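Local coordinates for PfkB family carbohydrate kinase (Listeria grayi DSM 20601, PDB 4GM6), which probably phosphorylates a sugar or related carbohydrate substrate, as a kinase of the PfkB family, at residues L264-E278 with P309-G321. Residues are numbered along the deposited sequence; the frame is centred on the assembly and turned at random.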
loop_
_atom_site.group_PDB
_atom_site.type_symbol
_atom_site.label_atom_id
_atom_site.label_comp_id
_atom_site.label_asym_id
_atom_site.label_seq_id
_atom_site.Cartn_x
_atom_site.Cartn_y
_atom_site.Cartn_z
ATOM N N LEU C 264 19.563 19.123 17.917
ATOM C CA LEU C 264 18.506 19.981 18.427
ATOM C C LEU C 264 18.734 20.219 19.899
ATOM O O LEU C 264 18.949 19.279 20.656
ATOM C CB LEU C 264 17.142 19.323 18.246
ATOM C CG LEU C 264 15.963 20.278 18.416
ATOM C CD1 LEU C 264 15.804 21.118 17.152
ATOM C CD2 LEU C 264 14.693 19.493 18.690
ATOM N N GLN C 265 18.674 21.484 20.293
ATOM C CA GLN C 265 18.945 21.889 21.657
ATOM C C GLN C 265 17.977 23.020 21.962
ATOM O O GLN C 265 17.840 23.960 21.175
ATOM C CB GLN C 265 20.391 22.365 21.791
ATOM C CG GLN C 265 20.752 22.916 23.168
ATOM C CD GLN C 265 22.236 23.188 23.316
ATOM O OE1 GLN C 265 22.842 23.862 22.485
ATOM N NE2 GLN C 265 22.828 22.673 24.389
ATOM N N GLY C 266 17.261 22.916 23.070
ATOM C CA GLY C 266 16.292 23.956 23.412
ATOM C C GLY C 266 16.974 25.070 24.184
ATOM O O GLY C 266 17.906 24.814 24.949
ATOM N N HIS C 267 16.519 26.304 23.952
ATOM C CA HIS C 267 16.925 27.472 24.721
ATOM C C HIS C 267 15.676 28.102 25.342
ATOM O O HIS C 267 14.597 28.165 24.727
ATOM C CB HIS C 267 17.607 28.527 23.841
ATOM C CG HIS C 267 18.957 28.123 23.306
ATOM N ND1 HIS C 267 19.540 28.732 22.211
ATOM C CD2 HIS C 267 19.830 27.153 23.693
ATOM C CE1 HIS C 267 20.713 28.153 21.950
ATOM N NE2 HIS C 267 20.912 27.189 22.833
ATOM N N LEU C 268 15.823 28.557 26.573
ATOM C CA LEU C 268 14.780 29.324 27.231
ATOM C C LEU C 268 15.431 30.420 28.083
ATOM O O LEU C 268 16.190 30.128 29.008
ATOM C CB LEU C 268 13.891 28.400 28.072
ATOM C CG LEU C 268 12.711 29.033 28.820
ATOM C CD1 LEU C 268 11.872 29.900 27.885
ATOM C CD2 LEU C 268 11.857 27.946 29.449
ATOM N N TRP C 269 15.132 31.680 27.743
ATOM C CA TRP C 269 15.759 32.843 28.375
ATOM C C TRP C 269 14.730 33.571 29.220
ATOM O O TRP C 269 13.641 33.924 28.749
ATOM C CB TRP C 269 16.328 33.781 27.297
ATOM C CG TRP C 269 17.123 34.948 27.827
ATOM C CD1 TRP C 269 18.488 35.075 27.838
ATOM C CD2 TRP C 269 16.604 36.152 28.419
ATOM N NE1 TRP C 269 18.851 36.276 28.405
ATOM C CE2 TRP C 269 17.716 36.958 28.769
ATOM C CE3 TRP C 269 15.313 36.624 28.693
ATOM C CZ2 TRP C 269 17.572 38.215 29.374
ATOM C CZ3 TRP C 269 15.175 37.882 29.293
ATOM C CH2 TRP C 269 16.298 38.656 29.627
ATOM N N THR C 270 15.076 33.825 30.485
ATOM C CA THR C 270 14.172 34.528 31.363
ATOM C C THR C 270 14.913 35.164 32.537
ATOM O O THR C 270 15.759 34.522 33.173
ATOM C CB THR C 270 13.021 33.634 31.862
ATOM O OG1 THR C 270 11.952 34.464 32.384
ATOM C CG2 THR C 270 13.502 32.663 32.923
ATOM N N GLN C 271 14.583 36.436 32.790
ATOM C CA GLN C 271 15.202 37.256 33.833
ATOM C C GLN C 271 16.727 37.142 33.834
ATOM O O GLN C 271 17.326 36.716 34.833
ATOM C CB GLN C 271 14.597 36.984 35.222
ATOM C CG GLN C 271 14.097 35.561 35.446
ATOM C CD GLN C 271 13.126 35.497 36.624
ATOM O OE1 GLN C 271 12.124 36.202 36.653
ATOM N NE2 GLN C 271 13.422 34.657 37.607
ATOM N N GLY C 272 17.360 37.442 32.701
ATOM C CA GLY C 272 18.821 37.599 32.638
ATOM C C GLY C 272 19.594 36.341 32.357
ATOM O O GLY C 272 20.814 36.383 32.191
ATOM N N GLU C 273 18.894 35.202 32.294
ATOM C CA GLU C 273 19.571 33.917 32.095
ATOM C C GLU C 273 19.027 33.113 30.922
ATOM O O GLU C 273 17.811 32.995 30.740
ATOM C CB GLU C 273 19.492 33.060 33.360
ATOM C CG GLU C 273 20.162 33.678 34.576
ATOM C CD GLU C 273 20.343 32.673 35.698
ATOM O OE1 GLU C 273 20.946 31.600 35.451
ATOM O OE2 GLU C 273 19.884 32.955 36.824
ATOM N N CYS C 274 19.948 32.556 30.135
ATOM C CA CYS C 274 19.613 31.582 29.122
ATOM C C CYS C 274 19.829 30.213 29.767
ATOM O O CYS C 274 20.842 29.990 30.437
ATOM C CB CYS C 274 20.508 31.762 27.884
ATOM S SG CYS C 274 20.024 30.792 26.420
ATOM N N TRP C 275 18.850 29.328 29.597
ATOM C CA TRP C 275 18.895 27.942 30.078
ATOM C C TRP C 275 18.836 26.966 28.902
ATOM O O TRP C 275 17.914 27.038 28.084
ATOM C CB TRP C 275 17.696 27.658 30.985
ATOM C CG TRP C 275 17.619 28.540 32.176
ATOM C CD1 TRP C 275 17.024 29.766 32.253
ATOM C CD2 TRP C 275 18.149 28.265 33.475
ATOM N NE1 TRP C 275 17.154 30.275 33.520
ATOM C CE2 TRP C 275 17.844 29.374 34.292
ATOM C CE3 TRP C 275 18.859 27.192 34.026
ATOM C CZ2 TRP C 275 18.222 29.441 35.633
ATOM C CZ3 TRP C 275 19.239 27.261 35.360
ATOM C CH2 TRP C 275 18.916 28.378 36.149
ATOM N N GLU C 276 19.793 26.043 28.826
ATOM C CA GLU C 276 19.851 25.099 27.708
ATOM C C GLU C 276 19.505 23.673 28.125
ATOM O O GLU C 276 19.724 23.281 29.265
ATOM C CB GLU C 276 21.247 25.101 27.084
ATOM C CG GLU C 276 21.703 26.453 26.568
ATOM C CD GLU C 276 23.215 26.558 26.461
ATOM O OE1 GLU C 276 23.878 25.528 26.202
ATOM O OE2 GLU C 276 23.743 27.678 26.637
ATOM N N SER C 277 18.977 22.899 27.182
ATOM C CA SER C 277 18.781 21.465 27.373
ATOM C C SER C 277 20.058 20.733 26.976
ATOM O O SER C 277 21.024 21.369 26.569
ATOM C CB SER C 277 17.640 20.990 26.486
ATOM O OG SER C 277 18.046 20.947 25.123
ATOM N N GLU C 278 20.078 19.407 27.069
ATOM C CA GLU C 278 21.174 18.672 26.434
ATOM C C GLU C 278 20.988 18.867 24.930
ATOM O O GLU C 278 19.910 19.269 24.481
ATOM C CB GLU C 278 21.172 17.177 26.804
ATOM C CG GLU C 278 20.252 16.306 25.938
ATOM C CD GLU C 278 20.470 14.799 26.111
ATOM O OE1 GLU C 278 20.752 14.101 25.103
ATOM O OE2 GLU C 278 20.354 14.305 27.253
ATOM N N PRO C 309 12.666 26.949 35.175
ATOM C CA PRO C 309 13.185 27.106 33.817
ATOM C C PRO C 309 13.901 25.849 33.300
ATOM O O PRO C 309 13.655 25.425 32.169
ATOM C CB PRO C 309 14.173 28.267 33.947
ATOM C CG PRO C 309 13.712 29.038 35.151
ATOM C CD PRO C 309 13.122 28.019 36.084
ATOM N N ASP C 310 14.785 25.265 34.108
ATOM C CA ASP C 310 15.540 24.096 33.654
ATOM C C ASP C 310 14.643 22.892 33.383
ATOM O O ASP C 310 14.929 22.081 32.493
ATOM C CB ASP C 310 16.650 23.729 34.640
ATOM C CG ASP C 310 16.173 23.714 36.074
ATOM O OD1 ASP C 310 15.019 23.307 36.325
ATOM O OD2 ASP C 310 16.963 24.107 36.953
ATOM N N GLU C 311 13.564 22.766 34.150
ATOM C CA GLU C 311 12.609 21.683 33.921
ATOM C C GLU C 311 11.929 21.876 32.584
ATOM O O GLU C 311 11.903 20.982 31.749
ATOM C CB GLU C 311 11.543 21.652 35.016
ATOM C CG GLU C 311 12.005 21.098 36.356
ATOM C CD GLU C 311 10.955 21.285 37.436
ATOM O OE1 GLU C 311 10.360 20.271 37.861
ATOM O OE2 GLU C 311 10.707 22.447 37.844
ATOM N N THR C 312 11.373 23.062 32.382
ATOM C CA THR C 312 10.594 23.334 31.183
ATOM C C THR C 312 11.411 23.115 29.911
ATOM O O THR C 312 10.993 22.377 29.004
ATOM C CB THR C 312 10.039 24.762 31.214
ATOM O OG1 THR C 312 9.123 24.881 32.306
ATOM C CG2 THR C 312 9.323 25.088 29.914
ATOM N N VAL C 313 12.579 23.751 29.848
ATOM C CA VAL C 313 13.458 23.611 28.687
ATOM C C VAL C 313 13.856 22.148 28.426
ATOM O O VAL C 313 14.013 21.738 27.276
ATOM C CB VAL C 313 14.714 24.496 28.800
ATOM C CG1 VAL C 313 15.724 23.889 29.771
ATOM C CG2 VAL C 313 15.338 24.715 27.427
ATOM N N LYS C 314 14.003 21.354 29.481
ATOM C CA LYS C 314 14.406 19.971 29.289
ATOM C C LYS C 314 13.251 19.148 28.752
ATOM O O LYS C 314 13.412 18.350 27.821
ATOM C CB LYS C 314 14.932 19.356 30.586
ATOM C CG LYS C 314 15.529 17.972 30.365
ATOM C CD LYS C 314 16.411 17.551 31.537
ATOM C CE LYS C 314 15.588 17.173 32.756
ATOM N NZ LYS C 314 16.441 16.563 33.817
ATOM N N PHE C 315 12.082 19.358 29.340
ATOM C CA PHE C 315 10.882 18.655 28.928
ATOM C C PHE C 315 10.526 18.991 27.484
ATOM O O PHE C 315 10.231 18.094 26.673
ATOM C CB PHE C 315 9.730 19.043 29.859
ATOM C CG PHE C 315 8.416 18.398 29.503
ATOM C CD1 PHE C 315 7.475 19.081 28.755
ATOM C CD2 PHE C 315 8.117 17.116 29.934
ATOM C CE1 PHE C 315 6.264 18.498 28.429
ATOM C CE2 PHE C 315 6.905 16.529 29.624
ATOM C CZ PHE C 315 5.978 17.223 28.867
ATOM N N ALA C 316 10.551 20.283 27.161
ATOM C CA ALA C 316 10.116 20.753 25.849
ATOM C C ALA C 316 11.051 20.298 24.736
ATOM O O ALA C 316 10.596 19.943 23.656
ATOM C CB ALA C 316 9.969 22.262 25.825
ATOM N N THR C 317 12.357 20.321 24.985
ATOM C CA THR C 317 13.285 19.832 23.976
ATOM C C THR C 317 13.075 18.334 23.726
ATOM O O THR C 317 13.181 17.870 22.593
ATOM C CB THR C 317 14.749 20.118 24.351
ATOM O OG1 THR C 317 14.885 21.508 24.683
ATOM C CG2 THR C 317 15.664 19.781 23.181
ATOM N N ALA C 318 12.765 17.582 24.782
ATOM C CA ALA C 318 12.475 16.160 24.639
ATOM C C ALA C 318 11.211 15.940 23.819
ATOM O O ALA C 318 11.148 15.051 22.966
ATOM C CB ALA C 318 12.346 15.506 26.003
ATOM N N ALA C 319 10.197 16.759 24.065
ATOM C CA ALA C 319 8.938 16.630 23.335
ATOM C C ALA C 319 9.156 16.862 21.854
ATOM O O ALA C 319 8.624 16.144 21.002
ATOM C CB ALA C 319 7.924 17.643 23.863
ATOM N N ALA C 320 9.907 17.909 21.553
ATOM C CA ALA C 320 10.201 18.277 20.173
ATOM C C ALA C 320 11.023 17.183 19.499
ATOM O O ALA C 320 10.824 16.875 18.325
ATOM C CB ALA C 320 10.960 19.599 20.147
ATOM N N GLY C 321 11.960 16.605 20.245
ATOM C CA GLY C 321 12.821 15.574 19.687
ATOM C C GLY C 321 12.021 14.358 19.270
ATOM O O GLY C 321 12.186 13.843 18.159
#
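Trp275 lays one face of its indole over the pyrrolidine of Pro309: Pro309 CB sits 3.6 Å from the centroid of the five-membered ring and only 11° off its normal, a CH-pi contact. With CG anti to the carbonyl carbon, the indole reaches the first turn of the helix, and CE3 comes 4.2 Å from Asp310 CB. One turn on, Val313 points its CG2 into the hairpin backbone, 3.5 Å from Trp275 O and 3.6 Å from Gly266 O; both oxygens also accept backbone N-H groups from the paired strand. Leu268 flanks this methyl through CB, while its CD2 packs 3.8 Å from Thr312 CG2. The hairpin, closed by a type I' turn from Thr270 to Glu273, forms one edge of the mixed sheet in the PfkB-type alpha/beta fold, with strand 273-282 outermost within this chain. Helix 309-321 covers one side of it, running roughly antiparallel to strand 264-270 (145° between their N-to-C directions). The shortest contact across the two segments is at Gly266, where Thr317 OG1 lies 3.1 Å from its CA while donating to Val313 O. Ser277 OG ties the two strands of the hairpin together, accepting from Gly266 N (3.0 Å, 162° at the hydrogen) and donating to Glu278 O. Farther along, Leu264 CD2 meets Ala320 CB at 4.0 Å, and Tyr295 of helix 291-304 touches Thr317.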